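PDB 5THE: piwi domain-containing protein from Vanderwaltozyma polyspora, which probably binds RNA as a budding-yeast Argonaute, this chain being its C-terminal lobe with the Piwi domain, crystallised in complex with RNA. Local coordinates for residues I2-N7 with V354-V359; I313-S318 with V359-E364; P382-A387 with Y454-D459. All blocks are in the same frame, centred on the assembly; numbering follows the deposited sequence.

Contact 1 of 3, residues I2-N7 with V354-V359; sequences IYKVEN and VVKIEV
The CG1 branch of Val-355 lies trans to the backbone N (chi1 -177°), which turns it toward the main chain of Tyr-3, where it lies 3.6 Å from the carbonyl carbon C. The phenol of Tyr-3 follows from a chi1 of -59°, with CG anti to the carbonyl carbon, which carries the ring toward the next turn of the helix; its CE1 comes to 4.3 Å from CG1 of Val-359, one turn beyond Val-355. The second methyl of Val-355, CG2, meets CG2 of Val-5 at 4.2 Å. The ring-to-methyl and methyl-to-methyl distances are those of ordinary apolar packing, here of an irregular N-terminal segment on one side of a helix. No direct hydrogen bond joins the segments. The polar link is a water that donates to Tyr-3 O at 2.7 Å and accepts from Lys-356 NZ at 2.7 Å. Lys-356 reaches it by running past Tyr-3 O, with CG 3.4 Å from that oxygen. Lys-4 brings its NZ to 3.3 Å from NZ of Lys-356; both are donors, so the pair is probably unfavourable if both ammonium groups are charged. The helix itself widens here into a pi-type turn, Val-359 N bonding to Val-354 O. Val-355 and Val-359 also touch Tyr-458 of strand 452-459, and the backbone of Glu-6 bonds to that of Leu-457. The N-terminal segment therefore lies along both helix 351-373 and strand 452-459 of the Piwi domain, while the Tyr-3 side chain also touches Lys-360 and Lys-363 on the helix.

Contact 2 of 3, residues I313-S318 with V359-E364; sequences ITNVGS and VKSIKE
Gly-317 N donates to Ser-361 OG at 2.8 Å, the one direct hydrogen bond between the segments; its N-H...O angle of 139° shows a clearly bent bond. The same hydroxyl meets a water at 2.8 Å, and this water donates to Asn-315 OD1 at 3.2 Å, so one oxygen serves two polar links to the 313-318 segment. Within that segment, Asn-315 O accepts both Ser-318 N and Ser-318 OG, the hydroxyl at 2.7 Å approaching nearly in line with the carbonyl (162°), which gives this oxygen two donors from one residue. The apolar part is small: Val-316 CG1 lies 4.0 Å from Ile-362 CG1, and both side chains also pack on Tyr-341 of strand 339-344. Close approach rests on Gly-317, whose CA is 4.3 Å from Ile-362 N; a beta carbon there would collide with Ser-361 O. Putting an alanine at Ser-361 would probably leave Gly-317 N without this acceptor and the water without one of its anchors. Chemically, then, one serine hydroxyl supplies the direct polar link from helix 351-373 to the 3-10 segment 316-318, which overlaps the type I turn of 313-316, and shares a water with Asn-315, beside a small apolar contact and a side-chain-free residue that permits the backbones to come this near.

Contact 3 of 3, residues P382-A387 with Y454-D459; sequences PVTCIA and YWCLYD
Asp-459 OD2 is gripped by Thr-384 OG1, which donates to it at 2.6 Å, and by the backbone N of Asn-461. The hydroxyl arrives on the anti side of the carboxylate, 19° out of its plane, and the two side chains lie alongside each other, pointing the same way; Thr-384 OG1 is also bonded to Asn-461 ND2. Asp-459 OD1 has its own partner in Ser-463 N.

The backbones run antiparallel, at 177° with axes 4.4 Å apart. Ala-387 and Trp-455 form a regular hydrogen-bonded pair: Ala-387 N donates to Trp-455 O at 2.7 Å and Trp-455 N to Ala-387 O at 2.8 Å. Further along, Cys-385 O receives Leu-457 N at 2.9 Å and, weakly, Tyr-458 N, while Cys-385 N donates to Tyr-458 O. Two residues thus oppose one, a classic beta bulge that shifts the register.

At the bulge, Leu-457 CD1 lies 3.7 Å from Ala-387 CB, and Leu-457 CB packs near Cys-385 SG. On the other face, Ile-386 CG2 touches the edge of the Tyr-454 ring at CD2, 3.9 Å away.

The pair belongs to the RNase H-like core of the Piwi domain. Strand 383-389 is flanked by parallel strand 339-344 and strand 452-459, which pairs onward with 435-440. Helix 351-373 packs on the Leu-457 and Tyr-458 side, and helix 465-475 on the Ile-386 and Cys-456 side.

In the fold
From the N terminus, residues 2-7 come first, and contact 1 closes a loop of nearly 350 residues by laying them on helix 351-373. Contact 2 opens inside that loop at 313-318 and ends further along the same helix, so the two cross and share Val-359; Glu-358 OE1 reaches back to Ile-313 N. Contact 3 follows in series, pairing strand 383-389, next after the helix, with strand 452-459. Val-359 touches Cys-385, and Lys-363 CG lies 3.9 Å from Val-383 CG2. Helix 351-373 is thus a partner in contacts 1 and 2 and packs on the strands of contact 3, tying residues 2-7 and 313-318 to strands 383-389 and 452-459.

Contact 1 of 3, residues I2-N7 with V354-V359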
ATOM      1  N   ILE A   2      16.435  21.703 -16.595  1.00 42.49           N
ATOM      2  CA  ILE A   2      15.733  20.427 -16.733  1.00 37.09           C
ATOM      3  C   ILE A   2      16.369  19.432 -15.765  1.00 36.17           C
ATOM      4  O   ILE A   2      17.598  19.354 -15.668  1.00 30.57           O
ATOM      5  CB  ILE A   2      15.764  19.912 -18.189  1.00 41.77           C
ATOM      6  CG1 ILE A   2      14.951  18.626 -18.341  1.00 48.28           C
ATOM      7  CG2 ILE A   2      17.190  19.711 -18.674  1.00 44.75           C
ATOM      8  CD1 ILE A   2      15.029  18.026 -19.753  1.00 44.17           C
ATOM      9  N   TYR A   3      15.531  18.711 -15.008  1.00 34.86           N
ATOM     10  CA  TYR A   3      15.973  17.664 -14.070  1.00 36.75           C
ATOM     11  C   TYR A   3      16.826  18.216 -12.932  1.00 35.09           C
ATOM     12  O   TYR A   3      17.721  17.541 -12.429  1.00 34.71           O
ATOM     13  CB  TYR A   3      16.719  16.526 -14.781  1.00 27.28           C
ATOM     14  CG  TYR A   3      15.864  15.861 -15.836  1.00 35.61           C
ATOM     15  CD1 TYR A   3      14.540  15.518 -15.561  1.00 35.82           C
ATOM     16  CD2 TYR A   3      16.359  15.622 -17.123  1.00 32.47           C
ATOM     17  CE1 TYR A   3      13.741  14.935 -16.522  1.00 36.97           C
ATOM     18  CE2 TYR A   3      15.566  15.033 -18.098  1.00 30.83           C
ATOM     19  CZ  TYR A   3      14.255  14.695 -17.782  1.00 33.03           C
ATOM     20  OH  TYR A   3      13.446  14.113 -18.714  1.00 33.59           O
ATOM     21  N   LYS A   4      16.550  19.436 -12.510  1.00 36.60           N
ATOM     22  CA  LYS A   4      17.109  19.966 -11.278  1.00 44.70           C
ATOM     23  C   LYS A   4      16.099  19.770 -10.156  1.00 37.05           C
ATOM     24  O   LYS A   4      14.890  19.757 -10.396  1.00 29.73           O
ATOM     25  CB  LYS A   4      17.453  21.450 -11.430  1.00 44.37           C
ATOM     26  CG  LYS A   4      18.344  21.729 -12.622  1.00 52.40           C
ATOM     27  CD  LYS A   4      19.617  20.894 -12.563  1.00 59.25           C
ATOM     28  CE  LYS A   4      20.458  21.043 -13.821  1.00 62.75           C
ATOM     29  NZ  LYS A   4      21.683  20.198 -13.746  1.00 66.81           N
ATOM     30  N   VAL A   5      16.604  19.608  -8.930  1.00 31.40           N
ATOM     31  CA  VAL A   5      15.711  19.486  -7.783  1.00 27.87           C
ATOM     32  C   VAL A   5      14.900  20.765  -7.640  1.00 31.21           C
ATOM     33  O   VAL A   5      15.441  21.876  -7.683  1.00 30.01           O
ATOM     34  CB  VAL A   5      16.502  19.168  -6.506  1.00 28.77           C
ATOM     35  CG1 VAL A   5      15.570  19.134  -5.301  1.00 24.83           C
ATOM     36  CG2 VAL A   5      17.220  17.848  -6.657  1.00 30.43           C
ATOM     37  N   GLU A   6      13.587  20.601  -7.499  1.00 22.27           N
ATOM     38  CA  GLU A   6      12.658  21.715  -7.350  1.00 26.82           C
ATOM     39  C   GLU A   6      13.028  22.579  -6.149  1.00 27.40           C
ATOM     40  O   GLU A   6      13.394  22.070  -5.085  1.00 29.51           O
ATOM     41  CB  GLU A   6      11.235  21.155  -7.168  1.00 27.76           C
ATOM     42  CG  GLU A   6      10.098  22.108  -7.470  1.00 34.38           C
ATOM     43  CD  GLU A   6       9.960  22.393  -8.964  1.00 42.06           C
ATOM     44  OE1 GLU A   6      10.382  21.546  -9.800  1.00 40.38           O
ATOM     45  OE2 GLU A   6       9.440  23.473  -9.301  1.00 42.36           O
ATOM     46  N   ASN A   7      12.922  23.892  -6.312  1.00 25.01           N
ATOM     47  CA  ASN A   7      12.980  24.790  -5.168  1.00 27.89           C
ATOM     48  C   ASN A   7      11.570  25.079  -4.679  1.00 28.36           C
ATOM     49  O   ASN A   7      10.590  24.861  -5.398  1.00 29.56           O
ATOM     50  CB  ASN A   7      13.691  26.092  -5.534  1.00 31.13           C
ATOM     51  CG  ASN A   7      15.163  25.874  -5.851  1.00 35.51           C
ATOM     52  OD1 ASN A   7      15.907  25.327  -5.042  1.00 44.01           O
ATOM     53  ND2 ASN A   7      15.579  26.290  -7.025  1.00 33.93           N
ATOM     54  N   VAL A 354      17.557  11.029  -7.815  1.00 28.94           N
ATOM     55  CA  VAL A 354      16.156  10.680  -8.065  1.00 25.36           C
ATOM     56  C   VAL A 354      15.605  11.497  -9.227  1.00 26.42           C
ATOM     57  O   VAL A 354      14.925  10.972 -10.119  1.00 32.35           O
ATOM     58  CB  VAL A 354      15.301  10.873  -6.796  1.00 25.37           C
ATOM     59  CG1 VAL A 354      13.816  10.785  -7.151  1.00 21.46           C
ATOM     60  CG2 VAL A 354      15.675   9.837  -5.716  1.00 23.15           C
ATOM     61  N   VAL A 355      15.892  12.794  -9.251  1.00 20.01           N
ATOM     62  CA  VAL A 355      15.380  13.598 -10.357  1.00 25.83           C
ATOM     63  C   VAL A 355      16.165  13.305 -11.633  1.00 30.23           C
ATOM     64  O   VAL A 355      15.584  12.985 -12.676  1.00 27.67           O
ATOM     65  CB  VAL A 355      15.398  15.091  -9.996  1.00 28.58           C
ATOM     66  CG1 VAL A 355      14.790  15.906 -11.121  1.00 31.78           C
ATOM     67  CG2 VAL A 355      14.604  15.324  -8.705  1.00 27.67           C
ATOM     68  N   LYS A 356      17.500  13.361 -11.557  1.00 28.90           N
ATOM     69  CA  LYS A 356      18.309  13.270 -12.772  1.00 31.89           C
ATOM     70  C   LYS A 356      18.216  11.892 -13.410  1.00 32.91           C
ATOM     71  O   LYS A 356      18.387  11.766 -14.629  1.00 32.50           O
ATOM     72  CB  LYS A 356      19.775  13.608 -12.471  1.00 33.75           C
ATOM     73  CG  LYS A 356      20.084  15.093 -12.455  1.00 45.85           C
ATOM     74  CD  LYS A 356      21.509  15.364 -11.987  1.00 56.02           C
ATOM     75  CE  LYS A 356      21.942  16.803 -12.286  1.00 62.31           C
ATOM     76  NZ  LYS A 356      21.129  17.831 -11.574  1.00 65.10           N
ATOM     77  N   ILE A 357      17.947  10.855 -12.621  1.00 26.04           N
ATOM     78  CA  ILE A 357      17.901   9.488 -13.119  1.00 27.24           C
ATOM     79  C   ILE A 357      16.474   8.981 -13.211  1.00 29.96           C
ATOM     80  O   ILE A 357      16.028   8.554 -14.278  1.00 29.38           O
ATOM     81  CB  ILE A 357      18.769   8.542 -12.260  1.00 26.11           C
ATOM     82  CG1 ILE A 357      20.212   9.046 -12.182  1.00 32.57           C
ATOM     83  CG2 ILE A 357      18.685   7.111 -12.829  1.00 29.60           C
ATOM     84  CD1 ILE A 357      20.852   9.196 -13.538  1.00 36.13           C
ATOM     85  N   GLU A 358      15.753   8.974 -12.088  1.00 31.00           N
ATOM     86  CA  GLU A 358      14.455   8.313 -12.041  1.00 27.73           C
ATOM     87  C   GLU A 358      13.374   9.134 -12.735  1.00 24.74           C
ATOM     88  O   GLU A 358      12.625   8.600 -13.555  1.00 25.90           O
ATOM     89  CB  GLU A 358      14.063   8.014 -10.589  1.00 26.53           C
ATOM     90  CG  GLU A 358      14.980   7.024  -9.895  1.00 26.71           C
ATOM     91  CD  GLU A 358      14.586   6.752  -8.440  1.00 32.03           C
ATOM     92  OE1 GLU A 358      15.446   6.255  -7.678  1.00 33.94           O
ATOM     93  OE2 GLU A 358      13.421   7.030  -8.057  1.00 25.10           O
ATOM     94  N   VAL A 359      13.274  10.436 -12.444  1.00 25.41           N
ATOM     95  CA  VAL A 359      12.263  11.237 -13.138  1.00 23.88           C
ATOM     96  C   VAL A 359      12.549  11.260 -14.641  1.00 30.98           C
ATOM     97  O   VAL A 359      11.643  11.067 -15.463  1.00 24.99           O
ATOM     98  CB  VAL A 359      12.176  12.661 -12.551  1.00 28.52           C
ATOM     99  CG1 VAL A 359      11.207  13.518 -13.374  1.00 28.98           C
ATOM    100  CG2 VAL A 359      11.735  12.621 -11.099  1.00 29.15           C
TER
HETATM  101  O   HOH W   1      18.957  17.108 -10.082  1.00 33.61           O

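Contact 2 of 3, residues I313-S318 with V359-E364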
ATOM      1  N   ILE A 313      16.672   3.803  -8.478  1.00 35.39           N
ATOM      2  CA  ILE A 313      16.021   2.864  -9.388  1.00 34.14           C
ATOM      3  C   ILE A 313      16.351   3.273 -10.816  1.00 32.45           C
ATOM      4  O   ILE A 313      15.593   4.024 -11.447  1.00 31.30           O
ATOM      5  CB  ILE A 313      14.492   2.817  -9.197  1.00 30.70           C
ATOM      6  CG1 ILE A 313      14.106   2.802  -7.718  1.00 30.74           C
ATOM      7  CG2 ILE A 313      13.940   1.614  -9.897  1.00 25.85           C
ATOM      8  CD1 ILE A 313      12.589   3.065  -7.461  1.00 26.43           C
ATOM      9  N   THR A 314      17.466   2.751 -11.333  1.00 31.39           N
ATOM     10  CA  THR A 314      18.008   3.213 -12.608  1.00 37.50           C
ATOM     11  C   THR A 314      17.008   3.071 -13.743  1.00 39.51           C
ATOM     12  O   THR A 314      16.900   3.953 -14.601  1.00 45.10           O
ATOM     13  CB  THR A 314      19.278   2.437 -12.952  1.00 42.14           C
ATOM     14  OG1 THR A 314      20.194   2.529 -11.862  1.00 45.39           O
ATOM     15  CG2 THR A 314      19.924   3.018 -14.202  1.00 48.83           C
ATOM     16  N   ASN A 315      16.295   1.958 -13.788  1.00 33.18           N
ATOM     17  CA  ASN A 315      15.390   1.681 -14.888  1.00 36.56           C
ATOM     18  C   ASN A 315      13.942   1.665 -14.408  1.00 34.94           C
ATOM     19  O   ASN A 315      13.139   0.836 -14.838  1.00 32.49           O
ATOM     20  CB  ASN A 315      15.771   0.370 -15.575  1.00 43.63           C
ATOM     21  CG  ASN A 315      15.334   0.322 -17.038  1.00 60.79           C
ATOM     22  OD1 ASN A 315      14.915   1.336 -17.615  1.00 62.59           O
ATOM     23  ND2 ASN A 315      15.430  -0.863 -17.643  1.00 62.64           N
ATOM     24  N   VAL A 316      13.594   2.603 -13.515  1.00 34.35           N
ATOM     25  CA  VAL A 316      12.221   2.687 -13.019  1.00 28.98           C
ATOM     26  C   VAL A 316      11.256   2.855 -14.188  1.00 35.49           C
ATOM     27  O   VAL A 316      10.160   2.280 -14.199  1.00 33.06           O
ATOM     28  CB  VAL A 316      12.088   3.819 -11.974  1.00 28.00           C
ATOM     29  CG1 VAL A 316      12.284   5.227 -12.600  1.00 26.78           C
ATOM     30  CG2 VAL A 316      10.738   3.741 -11.261  1.00 27.43           C
ATOM     31  N   GLY A 317      11.683   3.587 -15.221  1.00 33.99           N
ATOM     32  CA  GLY A 317      10.822   3.830 -16.355  1.00 33.31           C
ATOM     33  C   GLY A 317      10.394   2.562 -17.062  1.00 37.00           C
ATOM     34  O   GLY A 317       9.316   2.518 -17.659  1.00 43.06           O
ATOM     35  N   SER A 318      11.218   1.513 -17.005  1.00 30.43           N
ATOM     36  CA  SER A 318      10.821   0.262 -17.637  1.00 37.20           C
ATOM     37  C   SER A 318       9.537  -0.287 -17.021  1.00 38.48           C
ATOM     38  O   SER A 318       8.706  -0.870 -17.731  1.00 42.47           O
ATOM     39  CB  SER A 318      11.955  -0.755 -17.538  1.00 34.75           C
ATOM     40  OG  SER A 318      12.078  -1.250 -16.219  1.00 42.28           O
ATOM     41  N   VAL A 359      13.274  10.436 -12.444  1.00 25.41           N
ATOM     42  CA  VAL A 359      12.263  11.237 -13.138  1.00 23.88           C
ATOM     43  C   VAL A 359      12.549  11.260 -14.641  1.00 30.98           C
ATOM     44  O   VAL A 359      11.643  11.067 -15.463  1.00 24.99           O
ATOM     45  CB  VAL A 359      12.176  12.661 -12.551  1.00 28.52           C
ATOM     46  CG1 VAL A 359      11.207  13.518 -13.374  1.00 28.98           C
ATOM     47  CG2 VAL A 359      11.735  12.621 -11.099  1.00 29.15           C
ATOM     48  N   LYS A 360      13.818  11.457 -15.019  1.00 26.93           N
ATOM     49  CA  LYS A 360      14.204  11.375 -16.429  1.00 26.50           C
ATOM     50  C   LYS A 360      13.860  10.016 -17.024  1.00 27.24           C
ATOM     51  O   LYS A 360      13.396   9.928 -18.166  1.00 25.26           O
ATOM     52  CB  LYS A 360      15.703  11.644 -16.589  1.00 27.11           C
ATOM     53  CG  LYS A 360      16.210  11.490 -18.033  1.00 27.59           C
ATOM     54  CD  LYS A 360      17.732  11.669 -18.127  1.00 38.56           C
ATOM     55  CE  LYS A 360      18.256  11.127 -19.454  1.00 48.78           C
ATOM     56  NZ  LYS A 360      19.604  11.631 -19.807  1.00 53.43           N
ATOM     57  N   SER A 361      14.084   8.941 -16.271  1.00 28.09           N
ATOM     58  CA  SER A 361      13.729   7.623 -16.780  1.00 27.86           C
ATOM     59  C   SER A 361      12.230   7.513 -17.028  1.00 25.28           C
ATOM     60  O   SER A 361      11.799   6.920 -18.023  1.00 30.12           O
ATOM     61  CB  SER A 361      14.193   6.544 -15.809  1.00 21.49           C
ATOM     62  OG  SER A 361      13.700   5.283 -16.220  1.00 29.77           O
ATOM     63  N   ILE A 362      11.417   8.086 -16.138  1.00 25.46           N
ATOM     64  CA  ILE A 362       9.971   8.055 -16.332  1.00 25.21           C
ATOM     65  C   ILE A 362       9.589   8.806 -17.602  1.00 26.57           C
ATOM     66  O   ILE A 362       8.823   8.304 -18.431  1.00 30.26           O
ATOM     67  CB  ILE A 362       9.249   8.626 -15.096  1.00 25.09           C
ATOM     68  CG1 ILE A 362       9.408   7.666 -13.914  1.00 29.64           C
ATOM     69  CG2 ILE A 362       7.777   8.869 -15.397  1.00 26.60           C
ATOM     70  CD1 ILE A 362       8.887   8.219 -12.600  1.00 29.96           C
ATOM     71  N   LYS A 363      10.115  10.025 -17.774  1.00 22.82           N
ATOM     72  CA  LYS A 363       9.684  10.829 -18.916  1.00 25.18           C
ATOM     73  C   LYS A 363      10.155  10.212 -20.227  1.00 25.93           C
ATOM     74  O   LYS A 363       9.415  10.191 -21.217  1.00 22.64           O
ATOM     75  CB  LYS A 363      10.192  12.259 -18.776  1.00 24.34           C
ATOM     76  CG  LYS A 363       9.532  13.055 -17.652  1.00 25.32           C
ATOM     77  CD  LYS A 363       9.981  14.496 -17.692  1.00 27.34           C
ATOM     78  CE  LYS A 363       9.398  15.229 -18.889  1.00 28.11           C
ATOM     79  NZ  LYS A 363       7.929  15.447 -18.773  1.00 22.14           N
ATOM     80  N   GLU A 364      11.368   9.661 -20.238  1.00 24.88           N
ATOM     81  CA  GLU A 364      11.895   9.089 -21.472  1.00 27.61           C
ATOM     82  C   GLU A 364      11.226   7.763 -21.794  1.00 27.86           C
ATOM     83  O   GLU A 364      10.951   7.472 -22.968  1.00 33.58           O
ATOM     84  CB  GLU A 364      13.414   8.950 -21.365  1.00 25.17           C
ATOM     85  CG  GLU A 364      14.054  10.339 -21.292  1.00 34.69           C
ATOM     86  CD  GLU A 364      15.558  10.349 -21.366  1.00 43.34           C
ATOM     87  OE1 GLU A 364      16.187   9.304 -21.075  1.00 38.60           O
ATOM     88  OE2 GLU A 364      16.101  11.428 -21.707  1.00 44.24           O
TER
HETATM   89  O   HOH W   2      14.940   4.387 -18.592  1.00 51.76           O

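Contact 3 of 3, residues P382-A387 with Y454-D459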
ATOM      1  N   PRO A 382       3.172  15.795 -18.002  1.00 26.04           N
ATOM      2  CA  PRO A 382       3.941  16.435 -16.919  1.00 24.19           C
ATOM      3  C   PRO A 382       3.980  15.585 -15.652  1.00 24.65           C
ATOM      4  O   PRO A 382       2.989  14.969 -15.252  1.00 25.60           O
ATOM      5  CB  PRO A 382       3.189  17.752 -16.681  1.00 26.53           C
ATOM      6  CG  PRO A 382       1.771  17.494 -17.191  1.00 21.64           C
ATOM      7  CD  PRO A 382       1.934  16.527 -18.329  1.00 25.53           C
ATOM      8  N   VAL A 383       5.132  15.589 -14.999  1.00 24.76           N
ATOM      9  CA  VAL A 383       5.389  14.745 -13.842  1.00 26.31           C
ATOM     10  C   VAL A 383       5.582  15.616 -12.602  1.00 29.49           C
ATOM     11  O   VAL A 383       6.226  16.669 -12.658  1.00 23.93           O
ATOM     12  CB  VAL A 383       6.623  13.859 -14.093  1.00 26.36           C
ATOM     13  CG1 VAL A 383       6.953  13.025 -12.864  1.00 28.57           C
ATOM     14  CG2 VAL A 383       6.392  12.966 -15.326  1.00 25.02           C
ATOM     15  N   THR A 384       5.021  15.177 -11.482  1.00 25.11           N
ATOM     16  CA  THR A 384       5.381  15.715 -10.175  1.00 21.40           C
ATOM     17  C   THR A 384       6.011  14.576  -9.391  1.00 25.12           C
ATOM     18  O   THR A 384       5.460  13.471  -9.357  1.00 24.69           O
ATOM     19  CB  THR A 384       4.166  16.275  -9.423  1.00 24.44           C
ATOM     20  OG1 THR A 384       3.602  17.381 -10.143  1.00 23.80           O
ATOM     21  CG2 THR A 384       4.592  16.753  -8.015  1.00 22.78           C
ATOM     22  N   CYS A 385       7.155  14.831  -8.768  1.00 21.56           N
ATOM     23  CA  CYS A 385       7.799  13.838  -7.916  1.00 19.81           C
ATOM     24  C   CYS A 385       7.792  14.290  -6.454  1.00 23.84           C
ATOM     25  O   CYS A 385       8.192  15.417  -6.134  1.00 25.60           O
ATOM     26  CB  CYS A 385       9.232  13.563  -8.384  1.00 22.28           C
ATOM     27  SG  CYS A 385      10.153  12.515  -7.243  1.00 28.34           S
ATOM     28  N   ILE A 386       7.354  13.402  -5.565  1.00 23.10           N
ATOM     29  CA  ILE A 386       7.379  13.670  -4.133  1.00 22.35           C
ATOM     30  C   ILE A 386       8.106  12.539  -3.427  1.00 20.63           C
ATOM     31  O   ILE A 386       7.746  11.366  -3.579  1.00 23.54           O
ATOM     32  CB  ILE A 386       5.968  13.839  -3.543  1.00 23.24           C
ATOM     33  CG1 ILE A 386       5.266  15.022  -4.212  1.00 25.42           C
ATOM     34  CG2 ILE A 386       6.064  14.037  -2.016  1.00 20.42           C
ATOM     35  CD1 ILE A 386       3.868  15.280  -3.676  1.00 30.99           C
ATOM     36  N   ALA A 387       9.117  12.889  -2.645  1.00 24.42           N
ATOM     37  CA  ALA A 387       9.844  11.908  -1.860  1.00 22.69           C
ATOM     38  C   ALA A 387       9.339  11.937  -0.425  1.00 22.59           C
ATOM     39  O   ALA A 387       9.041  13.003   0.121  1.00 26.34           O
ATOM     40  CB  ALA A 387      11.351  12.177  -1.914  1.00 22.54           C
ATOM     41  N   TYR A 454       8.039  15.047   3.759  1.00 21.66           N
ATOM     42  CA  TYR A 454       7.815  15.035   2.326  1.00 21.91           C
ATOM     43  C   TYR A 454       8.710  16.061   1.654  1.00 24.63           C
ATOM     44  O   TYR A 454       8.915  17.158   2.184  1.00 22.71           O
ATOM     45  CB  TYR A 454       6.373  15.390   1.968  1.00 19.31           C
ATOM     46  CG  TYR A 454       5.290  14.489   2.480  1.00 22.00           C
ATOM     47  CD1 TYR A 454       4.755  14.661   3.756  1.00 25.41           C
ATOM     48  CD2 TYR A 454       4.748  13.502   1.665  1.00 22.23           C
ATOM     49  CE1 TYR A 454       3.729  13.847   4.211  1.00 25.99           C
ATOM     50  CE2 TYR A 454       3.728  12.682   2.109  1.00 25.33           C
ATOM     51  CZ  TYR A 454       3.212  12.862   3.378  1.00 28.77           C
ATOM     52  OH  TYR A 454       2.180  12.043   3.820  1.00 29.80           O
ATOM     53  N   TRP A 455       9.182  15.729   0.461  1.00 20.48           N
ATOM     54  CA  TRP A 455       9.852  16.696  -0.393  1.00 24.68           C
ATOM     55  C   TRP A 455       9.243  16.634  -1.783  1.00 25.40           C
ATOM     56  O   TRP A 455       9.168  15.559  -2.376  1.00 23.51           O
ATOM     57  CB  TRP A 455      11.354  16.419  -0.473  1.00 25.91           C
ATOM     58  CG  TRP A 455      12.041  16.298   0.866  1.00 33.46           C
ATOM     59  CD1 TRP A 455      11.886  15.294   1.801  1.00 40.55           C
ATOM     60  CD2 TRP A 455      13.019  17.184   1.394  1.00 34.84           C
ATOM     61  NE1 TRP A 455      12.706  15.519   2.884  1.00 37.87           N
ATOM     62  CE2 TRP A 455      13.417  16.671   2.657  1.00 34.09           C
ATOM     63  CE3 TRP A 455      13.607  18.362   0.926  1.00 32.08           C
ATOM     64  CZ2 TRP A 455      14.365  17.305   3.455  1.00 47.07           C
ATOM     65  CZ3 TRP A 455      14.555  18.991   1.725  1.00 46.31           C
ATOM     66  CH2 TRP A 455      14.924  18.460   2.977  1.00 52.19           C
ATOM     67  N   CYS A 456       8.815  17.776  -2.308  1.00 24.14           N
ATOM     68  CA  CYS A 456       8.569  17.859  -3.739  1.00 24.31           C
ATOM     69  C   CYS A 456       9.920  18.064  -4.419  1.00 27.48           C
ATOM     70  O   CYS A 456      10.538  19.125  -4.276  1.00 27.31           O
ATOM     71  CB  CYS A 456       7.604  18.987  -4.079  1.00 23.76           C
ATOM     72  SG  CYS A 456       7.308  19.084  -5.881  1.00 27.52           S
ATOM     73  N   LEU A 457      10.391  17.044  -5.135  1.00 24.00           N
ATOM     74  CA  LEU A 457      11.685  17.093  -5.804  1.00 27.97           C
ATOM     75  C   LEU A 457      11.583  17.585  -7.240  1.00 29.90           C
ATOM     76  O   LEU A 457      12.588  18.038  -7.808  1.00 24.51           O
ATOM     77  CB  LEU A 457      12.326  15.702  -5.804  1.00 26.50           C
ATOM     78  CG  LEU A 457      12.566  14.998  -4.459  1.00 27.65           C
ATOM     79  CD1 LEU A 457      13.306  13.675  -4.664  1.00 25.18           C
ATOM     80  CD2 LEU A 457      13.344  15.895  -3.527  1.00 19.89           C
ATOM     81  N   TYR A 458      10.400  17.508  -7.844  1.00 24.19           N
ATOM     82  CA  TYR A 458      10.242  17.862  -9.247  1.00 23.99           C
ATOM     83  C   TYR A 458       8.769  18.094  -9.505  1.00 27.96           C
ATOM     84  O   TYR A 458       7.932  17.344  -9.015  1.00 29.27           O
ATOM     85  CB  TYR A 458      10.755  16.764 -10.177  1.00 22.60           C
ATOM     86  CG  TYR A 458      11.105  17.259 -11.563  1.00 27.07           C
ATOM     87  CD1 TYR A 458      12.182  18.114 -11.749  1.00 34.24           C
ATOM     88  CD2 TYR A 458      10.378  16.856 -12.694  1.00 30.53           C
ATOM     89  CE1 TYR A 458      12.536  18.568 -13.019  1.00 39.48           C
ATOM     90  CE2 TYR A 458      10.729  17.307 -13.982  1.00 30.36           C
ATOM     91  CZ  TYR A 458      11.814  18.167 -14.125  1.00 38.90           C
ATOM     92  OH  TYR A 458      12.207  18.643 -15.360  1.00 45.68           O
ATOM     93  N   ASP A 459       8.446  19.125 -10.272  1.00 27.67           N
ATOM     94  CA  ASP A 459       7.038  19.434 -10.458  1.00 21.32           C
ATOM     95  C   ASP A 459       6.877  20.175 -11.782  1.00 27.05           C
ATOM     96  O   ASP A 459       7.258  21.343 -11.889  1.00 29.09           O
ATOM     97  CB  ASP A 459       6.498  20.248  -9.280  1.00 22.14           C
ATOM     98  CG  ASP A 459       5.112  20.716  -9.499  1.00 31.15           C
ATOM     99  OD1 ASP A 459       4.818  21.881  -9.185  1.00 34.66           O
ATOM    100  OD2 ASP A 459       4.314  19.912  -9.998  1.00 30.72           O
TER